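Local coordinates for HTH marR-type domain-containing protein (Streptococcus agalactiae serotype III, PDB 7DVV) that binds DNA as a MarR-type winged helix-turn-helix protein, probably regulating transcription, and binds heme, at residues I79-S84 / K91-T96. Numbering follows the deposited sequence.
With nucleotides of chain C.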
ATOM      1  N   ILE B  79      13.948 -18.796  -7.599  1.00 41.75           N
ATOM      2  CA  ILE B  79      14.823 -18.290  -8.647  1.00 42.02           C
ATOM      3  C   ILE B  79      16.262 -18.598  -8.273  1.00 46.06           C
ATOM      4  O   ILE B  79      16.568 -18.895  -7.108  1.00 50.38           O
ATOM      5  CB  ILE B  79      14.663 -16.790  -8.972  1.00 39.92           C
ATOM      6  CG1 ILE B  79      15.085 -15.873  -7.821  1.00 37.19           C
ATOM      7  CG2 ILE B  79      13.291 -16.401  -9.522  1.00 40.03           C
ATOM      8  CD1 ILE B  79      15.325 -14.486  -8.349  1.00 36.16           C
ATOM      9  N   ALA B  80      17.104 -18.567  -9.310  1.00 48.14           N
ATOM     10  CA  ALA B  80      18.545 -18.675  -9.193  1.00 51.89           C
ATOM     11  C   ALA B  80      19.103 -17.415  -9.853  1.00 53.56           C
ATOM     12  O   ALA B  80      18.546 -16.969 -10.893  1.00 55.02           O
ATOM     13  CB  ALA B  80      19.000 -19.933  -9.918  1.00 49.57           C
ATOM     14  N   ILE B  81      20.152 -16.845  -9.230  1.00 51.89           N
ATOM     15  CA  ILE B  81      20.735 -15.578  -9.683  1.00 53.15           C
ATOM     16  C   ILE B  81      22.102 -15.979 -10.166  1.00 54.48           C
ATOM     17  O   ILE B  81      22.796 -16.654  -9.406  1.00 57.93           O
ATOM     18  CB  ILE B  81      20.857 -14.540  -8.529  1.00 49.67           C
ATOM     19  CG1 ILE B  81      19.505 -14.113  -7.946  1.00 50.52           C
ATOM     20  CG2 ILE B  81      21.679 -13.328  -8.907  1.00 49.55           C
ATOM     21  CD1 ILE B  81      19.519 -13.945  -6.420  1.00 49.53           C
ATOM     22  N   VAL B  82      22.449 -15.559 -11.397  1.00 59.11           N
ATOM     23  CA  VAL B  82      23.690 -15.930 -12.075  1.00 56.50           C
ATOM     24  C   VAL B  82      24.350 -14.727 -12.754  1.00 55.75           C
ATOM     25  O   VAL B  82      23.782 -14.120 -13.685  1.00 55.20           O
ATOM     26  CB  VAL B  82      23.365 -17.005 -13.111  1.00 56.52           C
ATOM     27  CG1 VAL B  82      24.537 -17.249 -14.070  1.00 56.51           C
ATOM     28  CG2 VAL B  82      22.921 -18.238 -12.364  1.00 52.71           C
ATOM     29  N   PRO B  83      25.595 -14.384 -12.347  1.00 53.63           N
ATOM     30  CA  PRO B  83      26.338 -13.287 -12.962  1.00 54.53           C
ATOM     31  C   PRO B  83      26.414 -13.583 -14.445  1.00 61.62           C
ATOM     32  O   PRO B  83      26.359 -14.763 -14.829  1.00 69.29           O
ATOM     33  CB  PRO B  83      27.736 -13.395 -12.353  1.00 51.86           C
ATOM     34  CG  PRO B  83      27.486 -14.009 -11.021  1.00 53.49           C
ATOM     35  CD  PRO B  83      26.334 -14.996 -11.238  1.00 53.67           C
ATOM     36  N   SER B  84      26.472 -12.494 -15.234  1.00 64.13           N
ATOM     37  CA  SER B  84      26.663 -12.521 -16.679  1.00 64.95           C
ATOM     38  C   SER B  84      28.149 -12.731 -16.957  1.00 66.34           C
ATOM     39  O   SER B  84      28.951 -12.458 -16.064  1.00 61.33           O
ATOM     40  CB  SER B  84      26.098 -11.262 -17.306  1.00 63.37           C
ATOM     41  OG  SER B  84      26.888 -10.810 -18.401  1.00 69.52           O
ATOM     42  N   LYS B  91      23.539  -9.331 -13.345  1.00 54.01           N
ATOM     43  CA  LYS B  91      23.224 -10.642 -12.794  1.00 53.13           C
ATOM     44  C   LYS B  91      21.909 -11.100 -13.382  1.00 54.12           C
ATOM     45  O   LYS B  91      20.954 -10.334 -13.372  1.00 61.35           O
ATOM     46  CB  LYS B  91      23.004 -10.569 -11.286  1.00 49.71           C
ATOM     47  CG  LYS B  91      24.258 -10.140 -10.572  1.00 49.85           C
ATOM     48  CD  LYS B  91      24.184 -10.458  -9.111  1.00 48.99           C
ATOM     49  CE  LYS B  91      25.364  -9.757  -8.485  1.00 46.88           C
ATOM     50  NZ  LYS B  91      25.409  -9.955  -7.030  1.00 45.70           N
ATOM     51  N   TYR B  92      21.858 -12.336 -13.891  1.00 54.78           N
ATOM     52  CA  TYR B  92      20.650 -12.773 -14.563  1.00 54.33           C
ATOM     53  C   TYR B  92      19.755 -13.553 -13.602  1.00 54.04           C
ATOM     54  O   TYR B  92      20.233 -14.159 -12.621  1.00 53.42           O
ATOM     55  CB  TYR B  92      21.012 -13.550 -15.821  1.00 58.52           C
ATOM     56  CG  TYR B  92      21.559 -12.707 -16.934  1.00 62.44           C
ATOM     57  CD1 TYR B  92      20.832 -11.656 -17.488  1.00 64.38           C
ATOM     58  CD2 TYR B  92      22.810 -13.001 -17.453  1.00 62.67           C
ATOM     59  CE1 TYR B  92      21.367 -10.922 -18.540  1.00 69.70           C
ATOM     60  CE2 TYR B  92      23.356 -12.268 -18.489  1.00 66.70           C
ATOM     61  CZ  TYR B  92      22.638 -11.213 -19.025  1.00 72.13           C
ATOM     62  OH  TYR B  92      23.223 -10.465 -20.011  1.00 77.99           O
ATOM     63  N   LEU B  93      18.440 -13.484 -13.857  1.00 53.29           N
ATOM     64  CA  LEU B  93      17.474 -14.200 -13.043  1.00 54.54           C
ATOM     65  C   LEU B  93      16.925 -15.364 -13.870  1.00 57.11           C
ATOM     66  O   LEU B  93      16.714 -15.216 -15.073  1.00 64.42           O
ATOM     67  CB  LEU B  93      16.329 -13.276 -12.609  1.00 54.56           C
ATOM     68  CG  LEU B  93      16.658 -12.011 -11.811  1.00 54.73           C
ATOM     69  CD1 LEU B  93      15.365 -11.356 -11.409  1.00 49.74           C
ATOM     70  CD2 LEU B  93      17.581 -12.262 -10.607  1.00 50.57           C
ATOM     71  N   TYR B  94      16.694 -16.502 -13.201  1.00 51.18           N
ATOM     72  CA  TYR B  94      16.229 -17.715 -13.835  1.00 52.07           C
ATOM     73  C   TYR B  94      15.252 -18.369 -12.863  1.00 51.94           C
ATOM     74  O   TYR B  94      15.590 -18.559 -11.684  1.00 52.82           O
ATOM     75  CB  TYR B  94      17.446 -18.592 -14.170  1.00 53.77           C
ATOM     76  CG  TYR B  94      18.432 -18.029 -15.183  1.00 58.22           C
ATOM     77  CD1 TYR B  94      18.108 -17.949 -16.547  1.00 56.60           C
ATOM     78  CD2 TYR B  94      19.688 -17.563 -14.784  1.00 56.60           C
ATOM     79  CE1 TYR B  94      18.995 -17.452 -17.490  1.00 62.60           C
ATOM     80  CE2 TYR B  94      20.581 -17.047 -15.719  1.00 65.62           C
ATOM     81  CZ  TYR B  94      20.246 -16.989 -17.077  1.00 70.31           C
ATOM     82  OH  TYR B  94      21.146 -16.486 -18.004  1.00 69.06           O
ATOM     83  N   LEU B  95      14.036 -18.653 -13.356  1.00 51.71           N
ATOM     84  CA  LEU B  95      13.032 -19.430 -12.648  1.00 55.24           C
ATOM     85  C   LEU B  95      13.624 -20.784 -12.330  1.00 55.95           C
ATOM     86  O   LEU B  95      14.227 -21.387 -13.203  1.00 61.05           O
ATOM     87  CB  LEU B  95      11.814 -19.663 -13.541  1.00 57.51           C
ATOM     88  CG  LEU B  95      10.618 -18.789 -13.200  1.00 61.26           C
ATOM     89  CD1 LEU B  95       9.381 -19.427 -13.810  1.00 68.30           C
ATOM     90  CD2 LEU B  95      10.474 -18.651 -11.687  1.00 58.31           C
ATOM     91  N   THR B  96      13.447 -21.265 -11.104  1.00 56.15           N
ATOM     92  CA  THR B  96      13.824 -22.625 -10.799  1.00 56.58           C
ATOM     93  C   THR B  96      12.654 -23.556 -11.106  1.00 64.22           C
ATOM     94  O   THR B  96      11.587 -23.109 -11.569  1.00 66.72           O
ATOM     95  CB  THR B  96      14.102 -22.821  -9.308  1.00 53.50           C
ATOM     96  OG1 THR B  96      12.922 -22.500  -8.552  1.00 57.77           O
ATOM     97  CG2 THR B  96      15.317 -22.079  -8.816  1.00 50.68           C
TER
ATOM     98  P    DG C   8      21.688  -5.839 -12.495  1.00 60.36           P
ATOM     99  OP1  DG C   8      21.555  -7.174 -13.153  1.00 72.63           O
ATOM    100  OP2  DG C   8      20.473  -4.999 -12.459  1.00 58.13           O
ATOM    101  O5'  DG C   8      22.326  -6.142 -11.067  1.00 50.83           O
ATOM    102  C5'  DG C   8      23.336  -5.311 -10.613  1.00 53.55           C
ATOM    103  C4'  DG C   8      23.932  -5.770  -9.309  1.00 55.86           C
ATOM    104  O4'  DG C   8      24.699  -4.610  -8.879  1.00 69.97           O
ATOM    105  C3'  DG C   8      22.945  -6.066  -8.171  1.00 58.09           C
ATOM    106  O3'  DG C   8      23.595  -6.909  -7.220  1.00 53.38           O
ATOM    107  C2'  DG C   8      22.774  -4.718  -7.489  1.00 59.19           C
ATOM    108  C1'  DG C   8      24.110  -4.004  -7.741  1.00 65.66           C
ATOM    109  N9   DG C   8      23.922  -2.580  -8.011  1.00 64.79           N
ATOM    110  C8   DG C   8      22.951  -2.012  -8.802  1.00 64.30           C
ATOM    111  N7   DG C   8      22.929  -0.710  -8.725  1.00 59.81           N
ATOM    112  C5   DG C   8      23.908  -0.406  -7.788  1.00 59.18           C
ATOM    113  C6   DG C   8      24.344   0.841  -7.295  1.00 61.44           C
ATOM    114  O6   DG C   8      23.946   1.968  -7.597  1.00 70.54           O
ATOM    115  N1   DG C   8      25.359   0.695  -6.362  1.00 59.58           N
ATOM    116  C2   DG C   8      25.872  -0.499  -5.940  1.00 59.52           C
ATOM    117  N2   DG C   8      26.839  -0.433  -5.016  1.00 58.03           N
ATOM    118  N3   DG C   8      25.494  -1.670  -6.410  1.00 60.14           N
ATOM    119  C4   DG C   8      24.502  -1.550  -7.312  1.00 59.71           C
ATOM    120  P    DT C   9      22.902  -7.312  -5.885  1.00 51.92           P
ATOM    121  OP1  DT C   9      23.479  -8.574  -5.407  1.00 53.93           O
ATOM    122  OP2  DT C   9      21.440  -7.042  -5.957  1.00 51.32           O
ATOM    123  O5'  DT C   9      23.640  -6.414  -4.804  1.00 56.58           O
ATOM    124  C5'  DT C   9      25.047  -6.601  -4.568  1.00 50.01           C
ATOM    125  C4'  DT C   9      25.453  -5.772  -3.376  1.00 48.53           C
ATOM    126  O4'  DT C   9      25.231  -4.392  -3.739  1.00 50.63           O
ATOM    127  C3'  DT C   9      24.651  -6.021  -2.085  1.00 48.31           C
ATOM    128  O3'  DT C   9      25.643  -6.065  -1.076  1.00 50.92           O
ATOM    129  C2'  DT C   9      23.864  -4.738  -1.859  1.00 50.77           C
ATOM    130  C1'  DT C   9      24.661  -3.695  -2.636  1.00 53.44           C
ATOM    131  N1   DT C   9      23.904  -2.550  -3.180  1.00 51.89           N
ATOM    132  C2   DT C   9      24.231  -1.268  -2.770  1.00 52.79           C
ATOM    133  O2   DT C   9      25.079  -1.036  -1.917  1.00 52.27           O
ATOM    134  N3   DT C   9      23.474  -0.275  -3.347  1.00 48.43           N
ATOM    135  C4   DT C   9      22.482  -0.429  -4.299  1.00 52.35           C
ATOM    136  O4   DT C   9      21.891   0.558  -4.746  1.00 50.97           O
ATOM    137  C5   DT C   9      22.210  -1.796  -4.689  1.00 50.81           C
ATOM    138  C7   DT C   9      21.123  -2.060  -5.683  1.00 51.28           C
ATOM    139  C6   DT C   9      22.913  -2.773  -4.106  1.00 47.48           C
TER
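Ala80 with Tyr94 and Val82 with Tyr92 form the hydrogen-bonded pairs, four backbone bonds in all, such as Ala80 N to Tyr94 O at 2.8 Å, joining antiparallel strands 79-83 and 91-95 as the beta hairpin, or wing, of the winged helix-turn-helix fold. Side chains of 80-83 and 91-94 alternate between the faces of the sheet. On one, Val82 and Tyr94 cross at about a right angle, the flat ring offering its edge to the branched CB, 3.8 Å from CE2. On the other, Leu93 runs beside Ile81, its CD2 3.8 Å from Ile81 CG1, and the same methyl reaches CD1 of Ile79, branched aliphatics suiting the side turned toward the helices. Lys91 rests its methylene CD on Ile81 CG2, and its long, charged chain, extended beyond CG, lets NZ hydrogen-bond to OP1 of DT9 of chain C at 2.9 Å. Its backbone N gives an almost straight hydrogen bond (178°) to OP1 of DG8 of chain C. Thr96 OG1 hydrogen-bonds to Gly77 O and caps helix 97-117 at Gly99 N. Leu93 and Ile79 pack on helices 34-44 and 63-76, while the backbone of Leu93 hydrogen-bonds to that of Met50, placing strand 91-95 centrally between 50-51 and 79-83.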